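Local coordinates for protein putative oxygenase (Streptomyces viridochromogenes Tue57, PDB 4XAA) that probably acts as an iron- and 2-oxoglutarate-dependent oxygenase in orthosomycin antibiotic biosynthesis, and here carries nickel in its metal site, at residues I32-A37 with R84-R89; R66-R71 with P116-E121; E90-L95 with C137-C142; R126-V131 with V211-D216. One frame throughout, in Å; residues are numbered along the deposited sequence.

Contact 1: I32-A37 with R84-R89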
loop_
_atom_site.group_PDB
_atom_site.type_symbol
_atom_site.label_atom_id
_atom_site.label_comp_id
_atom_site.label_asym_id
_atom_site.label_seq_id
_atom_site.Cartn_x
_atom_site.Cartn_y
_atom_site.Cartn_z
ATOM N N ILE A 32 -14.741 -2.728 5.156
ATOM C CA ILE A 32 -13.824 -1.628 4.952
ATOM C C ILE A 32 -14.023 -0.606 6.061
ATOM O O ILE A 32 -13.067 -0.009 6.559
ATOM C CB ILE A 32 -14.038 -0.982 3.579
ATOM C CG1 ILE A 32 -13.688 -1.980 2.475
ATOM C CG2 ILE A 32 -13.204 0.284 3.427
ATOM C CD1 ILE A 32 -12.305 -2.562 2.624
ATOM N N ALA A 33 -15.273 -0.437 6.471
ATOM C CA ALA A 33 -15.613 0.570 7.463
ATOM C C ALA A 33 -15.049 0.197 8.821
ATOM O O ALA A 33 -14.577 1.047 9.566
ATOM C CB ALA A 33 -17.128 0.756 7.537
ATOM N N ARG A 34 -15.099 -1.087 9.142
ATOM C CA ARG A 34 -14.547 -1.572 10.398
ATOM C C ARG A 34 -13.018 -1.507 10.385
ATOM O O ARG A 34 -12.410 -1.111 11.372
ATOM C CB ARG A 34 -15.038 -2.989 10.672
ATOM C CG ARG A 34 -16.553 -3.062 10.902
ATOM C CD ARG A 34 -17.017 -4.502 11.096
ATOM N NE ARG A 34 -17.732 -4.998 9.920
ATOM C CZ ARG A 34 -17.632 -6.242 9.449
ATOM N NH1 ARG A 34 -16.836 -7.113 10.065
ATOM N NH2 ARG A 34 -18.333 -6.617 8.368
ATOM N N LEU A 35 -12.403 -1.869 9.262
ATOM C CA LEU A 35 -10.962 -1.723 9.126
ATOM C C LEU A 35 -10.539 -0.279 9.379
ATOM O O LEU A 35 -9.573 -0.026 10.115
ATOM C CB LEU A 35 -10.500 -2.180 7.743
ATOM C CG LEU A 35 -10.362 -3.694 7.610
ATOM C CD1 LEU A 35 -9.958 -4.090 6.214
ATOM C CD2 LEU A 35 -9.358 -4.213 8.630
ATOM N N LYS A 36 -11.278 0.661 8.792
ATOM C CA LYS A 36 -10.995 2.087 8.941
ATOM C C LYS A 36 -11.047 2.472 10.407
ATOM O O LYS A 36 -10.160 3.146 10.915
ATOM C CB LYS A 36 -11.998 2.928 8.133
ATOM C CG LYS A 36 -11.582 4.399 7.884
ATOM C CD LYS A 36 -12.494 5.060 6.840
ATOM C CE LYS A 36 -12.064 6.492 6.476
ATOM N NZ LYS A 36 -12.376 7.511 7.525
ATOM N N ALA A 37 -12.093 2.015 11.084
ATOM C CA ALA A 37 -12.281 2.285 12.506
ATOM C C ALA A 37 -11.153 1.702 13.352
ATOM O O ALA A 37 -10.669 2.342 14.285
ATOM C CB ALA A 37 -13.606 1.738 12.966
ATOM N N ARG A 84 -8.875 -6.363 13.501
ATOM C CA ARG A 84 -7.648 -6.946 12.959
ATOM C C ARG A 84 -7.891 -8.259 12.208
ATOM O O ARG A 84 -7.201 -8.577 11.236
ATOM C CB ARG A 84 -6.644 -7.180 14.095
ATOM C CG ARG A 84 -5.340 -7.847 13.681
ATOM C CD ARG A 84 -4.464 -8.160 14.912
ATOM N NE ARG A 84 -4.918 -9.355 15.619
ATOM C CZ ARG A 84 -4.476 -9.740 16.816
ATOM N NH1 ARG A 84 -3.562 -9.018 17.465
ATOM N NH2 ARG A 84 -4.953 -10.854 17.364
ATOM N N ASP A 85 -8.873 -9.024 12.661
ATOM C CA ASP A 85 -9.200 -10.296 12.028
ATOM C C ASP A 85 -9.550 -10.114 10.565
ATOM O O ASP A 85 -9.356 -11.027 9.760
ATOM C CB ASP A 85 -10.354 -10.969 12.768
ATOM C CG ASP A 85 -10.060 -11.157 14.243
ATOM O OD1 ASP A 85 -8.902 -11.501 14.582
ATOM O OD2 ASP A 85 -10.978 -10.946 15.063
ATOM N N LEU A 86 -10.046 -8.927 10.217
ATOM C CA LEU A 86 -10.427 -8.648 8.835
ATOM C C LEU A 86 -9.228 -8.650 7.894
ATOM O O LEU A 86 -9.394 -8.828 6.690
ATOM C CB LEU A 86 -11.163 -7.315 8.733
ATOM C CG LEU A 86 -12.588 -7.364 9.259
ATOM C CD1 LEU A 86 -13.159 -5.975 9.371
ATOM C CD2 LEU A 86 -13.413 -8.242 8.337
ATOM N N LEU A 87 -8.024 -8.481 8.446
ATOM C CA LEU A 87 -6.803 -8.605 7.643
ATOM C C LEU A 87 -6.730 -9.944 6.938
ATOM O O LEU A 87 -6.049 -10.090 5.921
ATOM C CB LEU A 87 -5.554 -8.460 8.501
ATOM C CG LEU A 87 -5.319 -7.166 9.253
ATOM C CD1 LEU A 87 -4.100 -7.387 10.140
ATOM C CD2 LEU A 87 -5.121 -6.002 8.286
ATOM N N HIS A 88 -7.442 -10.922 7.492
ATOM C CA HIS A 88 -7.274 -12.307 7.086
ATOM C C HIS A 88 -8.481 -12.868 6.364
ATOM O O HIS A 88 -8.613 -14.088 6.231
ATOM C CB HIS A 88 -6.940 -13.130 8.318
ATOM C CG HIS A 88 -5.900 -12.478 9.176
ATOM N ND1 HIS A 88 -4.602 -12.289 8.751
ATOM C CD2 HIS A 88 -5.976 -11.925 10.411
ATOM C CE1 HIS A 88 -3.920 -11.666 9.695
ATOM N NE2 HIS A 88 -4.728 -11.435 10.711
ATOM N N ARG A 89 -9.354 -11.974 5.904
ATOM C CA ARG A 89 -10.437 -12.366 5.010
ATOM C C ARG A 89 -9.807 -13.094 3.838
ATOM O O ARG A 89 -8.741 -12.719 3.357
ATOM C CB ARG A 89 -11.255 -11.160 4.519
ATOM C CG ARG A 89 -12.043 -10.426 5.591
ATOM C CD ARG A 89 -13.165 -11.286 6.164
ATOM N NE ARG A 89 -14.138 -11.660 5.144
ATOM C CZ ARG A 89 -14.802 -12.810 5.141
ATOM N NH1 ARG A 89 -14.597 -13.690 6.114
ATOM N NH2 ARG A 89 -15.670 -13.085 4.172
#
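Leu86 sits against Leu35 and Arg34 where helix 29-47 packs beside the 3-10 turn 84-87, on the helical side of the double-stranded beta-helix (cupin) fold. Apolar packing carries the contact. The CD2 methyl of Leu35 rests on CB of Leu86 at 3.6 Å, the two side chains meeting at a slant, and CG of Leu35 adds a second touch to the same CB. Although the CB of Leu35 does not face the turn, its CG lies beside the backbone N (chi1 -80°), and the chain runs out far enough to bring CD2 to Leu86. Behind this pair Leu35 and Leu87 both reach Trp80 and Ile210, the latter on strand 207-215, which joins the helix and the turn to the main sheet.

Arg34 contributes its CB and one end of its guanidinium. It crosses Leu86 at about a right angle. Its guanidinium has its ionic partner in Asp30, one turn earlier in the helix, while NH1 lies near both methyls of Leu86, with CD1 oblique to the guanidinium. At this more exposed margin, the CD1 methyl of Leu86 lies 3.8 Å from CB of Arg34 and 3.9 Å from its NH1.

Contact 2: R66-R71 with P116-E121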
loop_
_atom_site.group_PDB
_atom_site.type_symbol
_atom_site.label_atom_id
_atom_site.label_comp_id
_atom_site.label_asym_id
_atom_site.label_seq_id
_atom_site.Cartn_x
_atom_site.Cartn_y
_atom_site.Cartn_z
ATOM N N ARG A 66 3.937 17.815 17.461
ATOM C CA ARG A 66 4.079 16.377 17.710
ATOM C C ARG A 66 4.651 15.707 16.449
ATOM O O ARG A 66 4.418 16.193 15.339
ATOM C CB ARG A 66 2.723 15.764 18.088
ATOM C CG ARG A 66 2.387 14.474 17.361
ATOM C CD ARG A 66 1.002 13.918 17.681
ATOM N NE ARG A 66 -0.027 14.336 16.730
ATOM C CZ ARG A 66 -0.107 13.936 15.459
ATOM N NH1 ARG A 66 0.800 13.111 14.947
ATOM N NH2 ARG A 66 -1.095 14.374 14.687
ATOM N N PRO A 67 5.414 14.602 16.605
ATOM C CA PRO A 67 5.981 13.946 15.415
ATOM C C PRO A 67 4.903 13.469 14.422
ATOM O O PRO A 67 3.729 13.319 14.778
ATOM C CB PRO A 67 6.750 12.747 15.997
ATOM C CG PRO A 67 6.922 13.046 17.425
ATOM C CD PRO A 67 5.760 13.886 17.842
ATOM N N VAL A 68 5.305 13.238 13.179
ATOM C CA VAL A 68 4.364 12.781 12.168
ATOM C C VAL A 68 4.433 11.272 12.039
ATOM O O VAL A 68 5.459 10.718 11.647
ATOM C CB VAL A 68 4.637 13.433 10.794
ATOM C CG1 VAL A 68 3.774 12.799 9.713
ATOM C CG2 VAL A 68 4.392 14.930 10.862
ATOM N N LEU A 69 3.334 10.615 12.387
ATOM C CA LEU A 69 3.186 9.178 12.198
ATOM C C LEU A 69 2.989 8.888 10.713
ATOM O O LEU A 69 2.182 9.547 10.067
ATOM C CB LEU A 69 2.004 8.653 13.019
ATOM C CG LEU A 69 1.728 7.145 12.990
ATOM C CD1 LEU A 69 2.867 6.372 13.624
ATOM C CD2 LEU A 69 0.407 6.833 13.676
ATOM N N TYR A 70 3.742 7.937 10.162
ATOM C CA TYR A 70 3.544 7.568 8.766
ATOM C C TYR A 70 3.443 6.057 8.559
ATOM O O TYR A 70 3.096 5.605 7.476
ATOM C CB TYR A 70 4.651 8.154 7.877
ATOM C CG TYR A 70 6.057 7.687 8.177
ATOM C CD1 TYR A 70 6.575 6.541 7.585
ATOM C CD2 TYR A 70 6.882 8.411 9.032
ATOM C CE1 TYR A 70 7.870 6.118 7.855
ATOM C CE2 TYR A 70 8.163 8.000 9.307
ATOM C CZ TYR A 70 8.659 6.850 8.719
ATOM O OH TYR A 70 9.954 6.446 8.989
ATOM N N ARG A 71 3.717 5.273 9.594
ATOM C CA ARG A 71 3.530 3.832 9.475
ATOM C C ARG A 71 3.301 3.134 10.802
ATOM O O ARG A 71 3.863 3.499 11.825
ATOM C CB ARG A 71 4.724 3.194 8.768
ATOM C CG ARG A 71 4.531 1.744 8.389
ATOM C CD ARG A 71 5.809 1.215 7.854
ATOM N NE ARG A 71 5.741 -0.109 7.242
ATOM C CZ ARG A 71 5.723 -0.319 5.928
ATOM N NH1 ARG A 71 5.739 0.697 5.072
ATOM N NH2 ARG A 71 5.694 -1.552 5.463
ATOM N N PRO A 116 -2.962 14.684 7.861
ATOM C CA PRO A 116 -3.352 15.903 7.154
ATOM C C PRO A 116 -2.237 16.925 7.217
ATOM O O PRO A 116 -1.545 16.955 8.228
ATOM C CB PRO A 116 -4.584 16.379 7.924
ATOM C CG PRO A 116 -5.134 15.154 8.537
ATOM C CD PRO A 116 -3.916 14.346 8.925
ATOM N N TYR A 117 -2.033 17.678 6.137
ATOM C CA TYR A 117 -1.123 18.831 6.112
ATOM C C TYR A 117 0.375 18.515 6.198
ATOM O O TYR A 117 1.182 19.146 5.518
ATOM C CB TYR A 117 -1.487 19.781 7.246
ATOM C CG TYR A 117 -2.901 20.269 7.171
ATOM C CD1 TYR A 117 -3.380 20.877 6.008
ATOM C CD2 TYR A 117 -3.767 20.117 8.243
ATOM C CE1 TYR A 117 -4.664 21.340 5.921
ATOM C CE2 TYR A 117 -5.070 20.573 8.162
ATOM C CZ TYR A 117 -5.514 21.188 6.994
ATOM O OH TYR A 117 -6.815 21.650 6.889
ATOM N N ARG A 118 0.741 17.545 7.028
ATOM C CA ARG A 118 2.138 17.386 7.424
ATOM C C ARG A 118 2.843 16.173 6.823
ATOM O O ARG A 118 4.004 15.911 7.142
ATOM C CB ARG A 118 2.234 17.309 8.951
ATOM C CG ARG A 118 1.662 18.519 9.662
ATOM C CD ARG A 118 2.132 18.571 11.092
ATOM N NE ARG A 118 1.799 17.345 11.808
ATOM C CZ ARG A 118 2.456 16.903 12.875
ATOM N NH1 ARG A 118 3.491 17.586 13.340
ATOM N NH2 ARG A 118 2.094 15.777 13.467
ATOM N N ALA A 119 2.164 15.431 5.958
ATOM C CA ALA A 119 2.727 14.172 5.492
ATOM C C ALA A 119 3.873 14.403 4.529
ATOM O O ALA A 119 3.789 15.230 3.634
ATOM C CB ALA A 119 1.661 13.311 4.845
ATOM N N ALA A 120 4.948 13.656 4.730
ATOM C CA ALA A 120 6.098 13.706 3.845
ATOM C C ALA A 120 5.858 12.825 2.641
ATOM O O ALA A 120 4.934 12.014 2.627
ATOM C CB ALA A 120 7.347 13.257 4.570
ATOM N N GLU A 121 6.694 12.966 1.629
ATOM C CA GLU A 121 6.663 12.019 0.542
ATOM C C GLU A 121 7.266 10.704 1.015
ATOM O O GLU A 121 7.978 10.656 2.027
ATOM C CB GLU A 121 7.424 12.553 -0.674
ATOM C CG GLU A 121 8.923 12.747 -0.460
ATOM C CD GLU A 121 9.679 12.958 -1.767
ATOM O OE1 GLU A 121 10.457 13.932 -1.867
ATOM O OE2 GLU A 121 9.499 12.141 -2.698
#
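Arg118 reaches from the loop between strands 105-114 and 122-125 to the backbone just ahead of strand 68-72, which lies between strands 56-59 and 105-114 in the main antiparallel sheet of the double-stranded beta-helix. Its guanidinium makes the tight part of the contact. NH1 gives a short hydrogen bond of 2.6 Å to the carbonyl O of Arg66; the oxygen lies 2° out of the guanidinium plane of Arg118 and is met almost head-on (C=O...N 165°). NH2 adds a weak second bond to Arg66 O and a weak one of 3.2 Å to Pro67 O. Val68 closes one face of the same group: its CG2 methyl stands over the centre, 3.4 Å from CZ of Arg118.

Arg66 forms the rim. Its guanidinium stands nearly perpendicular to that of Arg118, with NH2 of Arg118 over one face and 3.3 Å from NH1 of Arg66, a meeting of two donors. On the solvent side, the exposed Tyr117 and Glu121 take no part. Glu115, just after strand 105-114, forms salt bridges with both arginines and also accepts from Leu69 N. Both arginines converge on this carboxylate, whose negative charge probably lets them lie this close while Arg118 ties the loop to main-chain oxygens.

Contact 3: E90-L95 with C137-C142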
loop_
_atom_site.group_PDB
_atom_site.type_symbol
_atom_site.label_atom_id
_atom_site.label_comp_id
_atom_site.label_asym_id
_atom_site.label_seq_id
_atom_site.Cartn_x
_atom_site.Cartn_y
_atom_site.Cartn_z
ATOM N N GLU A 90 -10.470 -14.144 3.396
ATOM C CA GLU A 90 -9.942 -15.005 2.357
ATOM C C GLU A 90 -9.929 -14.343 0.978
ATOM O O GLU A 90 -9.147 -14.731 0.111
ATOM C CB GLU A 90 -10.763 -16.291 2.302
ATOM C CG GLU A 90 -12.271 -16.039 2.220
ATOM C CD GLU A 90 -12.957 -15.936 3.596
ATOM O OE1 GLU A 90 -12.301 -15.540 4.600
ATOM O OE2 GLU A 90 -14.165 -16.261 3.665
ATOM N N GLU A 91 -10.799 -13.360 0.768
ATOM C CA GLU A 91 -10.867 -12.697 -0.524
ATOM C C GLU A 91 -9.546 -12.005 -0.874
ATOM O O GLU A 91 -9.193 -11.866 -2.053
ATOM C CB GLU A 91 -12.008 -11.682 -0.546
ATOM C CG GLU A 91 -13.397 -12.281 -0.368
ATOM C CD GLU A 91 -13.792 -12.398 1.094
ATOM O OE1 GLU A 91 -12.876 -12.419 1.953
ATOM O OE2 GLU A 91 -15.014 -12.462 1.378
ATOM N N LEU A 92 -8.813 -11.582 0.147
ATOM C CA LEU A 92 -7.597 -10.811 -0.071
ATOM C C LEU A 92 -6.517 -11.665 -0.698
ATOM O O LEU A 92 -5.962 -11.303 -1.732
ATOM C CB LEU A 92 -7.108 -10.206 1.235
ATOM C CG LEU A 92 -8.113 -9.196 1.786
ATOM C CD1 LEU A 92 -7.664 -8.661 3.139
ATOM C CD2 LEU A 92 -8.322 -8.069 0.803
ATOM N N ALA A 93 -6.246 -12.818 -0.100
ATOM C CA ALA A 93 -5.199 -13.686 -0.622
ATOM C C ALA A 93 -5.632 -14.291 -1.947
ATOM O O ALA A 93 -4.811 -14.528 -2.824
ATOM C CB ALA A 93 -4.856 -14.764 0.373
ATOM N N GLN A 94 -6.931 -14.521 -2.097
ATOM C CA GLN A 94 -7.470 -15.000 -3.370
ATOM C C GLN A 94 -7.328 -13.950 -4.482
ATOM O O GLN A 94 -6.992 -14.281 -5.615
ATOM C CB GLN A 94 -8.935 -15.428 -3.196
ATOM C CG GLN A 94 -9.091 -16.754 -2.423
ATOM C CD GLN A 94 -10.502 -17.005 -1.911
ATOM O OE1 GLN A 94 -11.411 -16.186 -2.096
ATOM N NE2 GLN A 94 -10.687 -18.141 -1.248
ATOM N N LEU A 95 -7.553 -12.683 -4.165
ATOM C CA LEU A 95 -7.253 -11.629 -5.128
ATOM C C LEU A 95 -5.780 -11.637 -5.546
ATOM O O LEU A 95 -5.461 -11.554 -6.737
ATOM C CB LEU A 95 -7.592 -10.254 -4.562
ATOM C CG LEU A 95 -7.364 -9.127 -5.568
ATOM C CD1 LEU A 95 -8.496 -9.134 -6.593
ATOM C CD2 LEU A 95 -7.273 -7.776 -4.886
ATOM N N CYS A 137 3.441 -9.658 -4.538
ATOM C CA CYS A 137 2.738 -8.390 -4.703
ATOM C C CYS A 137 2.304 -7.786 -3.385
ATOM O O CYS A 137 2.249 -8.463 -2.373
ATOM C CB CYS A 137 1.508 -8.558 -5.604
ATOM S SG CYS A 137 0.245 -9.648 -4.908
ATOM N N ASN A 138 2.004 -6.493 -3.422
ATOM C CA ASN A 138 1.409 -5.783 -2.308
ATOM C C ASN A 138 -0.034 -5.475 -2.602
ATOM O O ASN A 138 -0.356 -4.964 -3.671
ATOM C CB ASN A 138 2.149 -4.478 -2.024
ATOM C CG ASN A 138 3.464 -4.688 -1.274
ATOM O OD1 ASN A 138 3.479 -4.853 -0.051
ATOM N ND2 ASN A 138 4.575 -4.655 -2.004
ATOM N N LEU A 139 -0.913 -5.786 -1.660
ATOM C CA LEU A 139 -2.299 -5.350 -1.778
ATOM C C LEU A 139 -2.465 -4.130 -0.912
ATOM O O LEU A 139 -2.211 -4.179 0.289
ATOM C CB LEU A 139 -3.289 -6.442 -1.354
ATOM C CG LEU A 139 -3.847 -7.340 -2.462
ATOM C CD1 LEU A 139 -2.719 -8.043 -3.170
ATOM C CD2 LEU A 139 -4.807 -8.353 -1.883
ATOM N N SER A 140 -2.859 -3.026 -1.531
ATOM C CA SER A 140 -3.093 -1.798 -0.802
ATOM C C SER A 140 -4.582 -1.607 -0.678
ATOM O O SER A 140 -5.262 -1.291 -1.658
ATOM C CB SER A 140 -2.442 -0.604 -1.505
ATOM O OG SER A 140 -1.044 -0.808 -1.669
ATOM N N ILE A 141 -5.089 -1.837 0.526
ATOM C CA ILE A 141 -6.494 -1.617 0.813
ATOM C C ILE A 141 -6.687 -0.176 1.250
ATOM O O ILE A 141 -6.299 0.210 2.347
ATOM C CB ILE A 141 -7.028 -2.565 1.910
ATOM C CG1 ILE A 141 -6.665 -4.017 1.596
ATOM C CG2 ILE A 141 -8.526 -2.408 2.035
ATOM C CD1 ILE A 141 -6.854 -4.949 2.783
ATOM N N CYS A 142 -7.297 0.606 0.373
ATOM C CA CYS A 142 -7.498 2.030 0.591
ATOM C C CYS A 142 -8.688 2.313 1.495
ATOM O O CYS A 142 -9.817 1.916 1.202
ATOM C CB CYS A 142 -7.662 2.709 -0.763
ATOM S SG CYS A 142 -6.330 2.146 -1.853
#
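The carbonyl O of Leu92 meets the CD2 methyl of Leu139 at 3.2 Å, a close van der Waals approach in a contact that is otherwise apolar throughout. Helix 90-100 lies here across the outer face of strand 136-142, one of the central strands of the main sheet of the double-stranded beta-helix. The axes of the two short segments come within 9.8 Å, and their directions differ by 138°.

Leu139 points at the helix, and its CD2 touches both Leu92 O and the CD2 of Leu95. The CD2 methyls of Leu95 and Leu139 are 3.9 Å apart. CG of Leu95 swings anti to the backbone N (chi1 -177°), which carries its branch to the strand. Two residues on from Leu139, Ile141 meets Leu92 tip to tip, CD1 to CD1 at 3.8 Å.

The alternate strand residues Asn138 and Ser140 face the other way and touch His190 on the side that holds the metal. On the helix side Tyr214 and Val187, from the two flanking strands, join the leucines. The result is a buried hydrocarbon layer that depends on shape and exclusion of water, while the polar side chains Asn138 and Ser140 are turned toward the metal side.

Contact 4: R126-V131 with V211-D216. With NI (nickel (II) ion), chain B.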
loop_
_atom_site.group_PDB
_atom_site.type_symbol
_atom_site.label_atom_id
_atom_site.label_comp_id
_atom_site.label_asym_id
_atom_site.label_seq_id
_atom_site.Cartn_x
_atom_site.Cartn_y
_atom_site.Cartn_z
ATOM N N ARG A 126 12.029 0.430 -4.984
ATOM C CA ARG A 126 11.489 -0.861 -5.344
ATOM C C ARG A 126 11.372 -1.576 -4.029
ATOM O O ARG A 126 12.289 -1.489 -3.213
ATOM C CB ARG A 126 12.396 -1.617 -6.323
ATOM C CG ARG A 126 12.790 -0.778 -7.544
ATOM C CD ARG A 126 13.746 -1.498 -8.469
ATOM N NE ARG A 126 13.022 -2.291 -9.448
ATOM C CZ ARG A 126 13.604 -3.074 -10.347
ATOM N NH1 ARG A 126 14.927 -3.173 -10.372
ATOM N NH2 ARG A 126 12.859 -3.760 -11.217
ATOM N N ASP A 127 10.247 -2.246 -3.795
ATOM C CA ASP A 127 10.047 -2.971 -2.548
ATOM C C ASP A 127 11.030 -4.143 -2.407
ATOM O O ASP A 127 11.704 -4.265 -1.393
ATOM C CB ASP A 127 8.602 -3.461 -2.452
ATOM C CG ASP A 127 7.633 -2.341 -2.172
ATOM O OD1 ASP A 127 8.055 -1.321 -1.593
ATOM O OD2 ASP A 127 6.447 -2.471 -2.526
ATOM N N ARG A 128 11.116 -4.989 -3.431
ATOM C CA ARG A 128 12.069 -6.107 -3.457
ATOM C C ARG A 128 12.571 -6.342 -4.876
ATOM O O ARG A 128 11.818 -6.141 -5.837
ATOM C CB ARG A 128 11.428 -7.406 -2.952
ATOM C CG ARG A 128 11.120 -7.473 -1.477
ATOM C CD ARG A 128 11.405 -8.865 -0.983
ATOM N NE ARG A 128 10.190 -9.600 -0.666
ATOM C CZ ARG A 128 10.092 -10.925 -0.706
ATOM N NH1 ARG A 128 11.133 -11.668 -1.074
ATOM N NH2 ARG A 128 8.946 -11.499 -0.385
ATOM N N VAL A 129 13.824 -6.773 -5.019
ATOM C CA VAL A 129 14.298 -7.237 -6.322
ATOM C C VAL A 129 14.968 -8.605 -6.262
ATOM O O VAL A 129 15.599 -9.016 -7.237
ATOM C CB VAL A 129 15.287 -6.256 -6.978
ATOM C CG1 VAL A 129 14.630 -4.905 -7.194
ATOM C CG2 VAL A 129 16.551 -6.138 -6.148
ATOM N N ASN A 130 14.819 -9.318 -5.145
ATOM C CA ASN A 130 15.368 -10.666 -5.039
ATOM C C ASN A 130 14.354 -11.727 -5.478
ATOM O O ASN A 130 14.543 -12.928 -5.255
ATOM C CB ASN A 130 15.843 -10.939 -3.610
ATOM C CG ASN A 130 14.702 -10.988 -2.613
ATOM O OD1 ASN A 130 13.607 -10.463 -2.861
ATOM N ND2 ASN A 130 14.948 -11.618 -1.475
ATOM N N VAL A 131 13.270 -11.279 -6.102
ATOM C CA VAL A 131 12.299 -12.197 -6.681
ATOM C C VAL A 131 11.986 -11.763 -8.100
ATOM O O VAL A 131 12.088 -10.584 -8.429
ATOM C CB VAL A 131 10.990 -12.256 -5.867
ATOM C CG1 VAL A 131 11.198 -12.996 -4.554
ATOM C CG2 VAL A 131 10.438 -10.840 -5.629
ATOM N N VAL A 211 -1.416 -2.063 3.752
ATOM C CA VAL A 211 -0.594 -2.792 2.783
ATOM C C VAL A 211 -0.220 -4.184 3.314
ATOM O O VAL A 211 0.389 -4.326 4.394
ATOM C CB VAL A 211 0.714 -2.030 2.438
ATOM C CG1 VAL A 211 1.453 -2.704 1.288
ATOM C CG2 VAL A 211 0.417 -0.596 2.097
ATOM N N ILE A 212 -0.591 -5.203 2.549
ATOM C CA ILE A 212 -0.281 -6.578 2.890
ATOM C C ILE A 212 0.543 -7.156 1.751
ATOM O O ILE A 212 0.211 -7.002 0.581
ATOM C CB ILE A 212 -1.581 -7.420 3.146
ATOM C CG1 ILE A 212 -2.424 -6.791 4.257
ATOM C CG2 ILE A 212 -1.266 -8.856 3.522
ATOM C CD1 ILE A 212 -3.614 -7.653 4.689
ATOM N N GLU A 213 1.651 -7.794 2.078
ATOM C CA GLU A 213 2.451 -8.390 1.023
ATOM C C GLU A 213 2.149 -9.875 0.893
ATOM O O GLU A 213 2.151 -10.589 1.887
ATOM C CB GLU A 213 3.930 -8.169 1.289
ATOM C CG GLU A 213 4.831 -8.785 0.249
ATOM C CD GLU A 213 6.287 -8.448 0.492
ATOM O OE1 GLU A 213 6.638 -7.247 0.427
ATOM O OE2 GLU A 213 7.077 -9.378 0.760
ATOM N N TYR A 214 1.872 -10.323 -0.329
ATOM C CA TYR A 214 1.612 -11.731 -0.593
ATOM C C TYR A 214 2.656 -12.288 -1.525
ATOM O O TYR A 214 3.032 -11.634 -2.504
ATOM C CB TYR A 214 0.219 -11.953 -1.204
ATOM C CG TYR A 214 -0.916 -11.525 -0.310
ATOM C CD1 TYR A 214 -1.567 -12.440 0.529
ATOM C CD2 TYR A 214 -1.335 -10.203 -0.296
ATOM C CE1 TYR A 214 -2.609 -12.029 1.346
ATOM C CE2 TYR A 214 -2.359 -9.788 0.512
ATOM C CZ TYR A 214 -2.991 -10.696 1.326
ATOM O OH TYR A 214 -4.003 -10.239 2.123
ATOM N N ALA A 215 3.088 -13.517 -1.249
ATOM C CA ALA A 215 4.220 -14.082 -1.966
ATOM C C ALA A 215 4.018 -15.521 -2.382
ATOM O O ALA A 215 3.451 -16.310 -1.643
ATOM C CB ALA A 215 5.485 -13.974 -1.106
ATOM N N ASP A 216 4.492 -15.843 -3.581
ATOM C CA ASP A 216 4.759 -17.216 -3.955
ATOM C C ASP A 216 5.552 -17.831 -2.808
ATOM O O ASP A 216 6.617 -17.324 -2.478
ATOM C CB ASP A 216 5.550 -17.273 -5.266
ATOM C CG ASP A 216 5.823 -18.700 -5.739
ATOM O OD1 ASP A 216 5.707 -19.657 -4.950
ATOM O OD2 ASP A 216 6.166 -18.870 -6.921
HETATM NI NI NI B . 6.698 0.507 -1.314
HETATM O O HOH W 1 4.864 -0.736 -1.144
HETATM O O HOH W 2 5.367 2.371 -0.174
HETATM O O HOH W 3 6.408 0.672 1.020
#
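Arg128 bends at chi2 (-142°) and chi3 while Glu213 stretches out, its CG anti to the backbone N (chi1 179°), and the two side chains meet in a salt bridge. NH2 of Arg128 is the main donor, 3.1 Å from Glu213 OE2, with OE2 nearly in the guanidinium plane of Arg128. It meets that oxygen on the anti side, 34° out of the carboxylate plane. NE of Arg128 adds a weak, longer bond of 3.4 Å to the same OE2, so one oxygen takes two donors from one guanidinium edge. Thr107 OG1 bonds to OE2 as well, fixing the carboxylate from the next strand.

The other end of the guanidinium is held too. Arg128 NH1 donates to Asn130 OD1 at 3.3 Å, within the loop, and to the carbonyl of Pro220 near the C terminus.

Next to Arg128, Asp127 binds the nickel ion through OD1 at 2.3 Å. His125 and His196 complete the protein ligands, the His-X-Asp...His set of this oxygenase superfamily, and three waters fill the remaining positions. Asp127 OD2 accepts from water 1, itself a metal ligand, and from His190.

The loop 126-131 follows strand 122-125 of the smaller sheet, and Glu213 lies on strand 207-215 of the larger one, between strands 136-142 and 105-114. Helix 90-100 packs against Tyr214 on the opposite face.

How the contacts relate
From the N terminus, contact 1 closes first, bringing the turn before helix 90-100 back to helix 29-47. Contact 2 opens inside that loop and crosses it, tying the start of strand 68-72 to the loop after strand 105-114. Contact 3 opens at 90-95, inside the loop of contact 2, and closes after it, joining helix 90-100 to the main sheet. Contact 4 crosses contact 3, opening at 126-131 within its loop and closing beyond it; it joins the metal-binding loop after strand 122-125 of the smaller sheet to strand 207-215, neighbour of 136-142 in the larger. Leu87 and Ile32 of contact 1 pack on contact 3, and Leu87 O also on Ile212 CD1 of contact 4, whereas contact 2 stands apart.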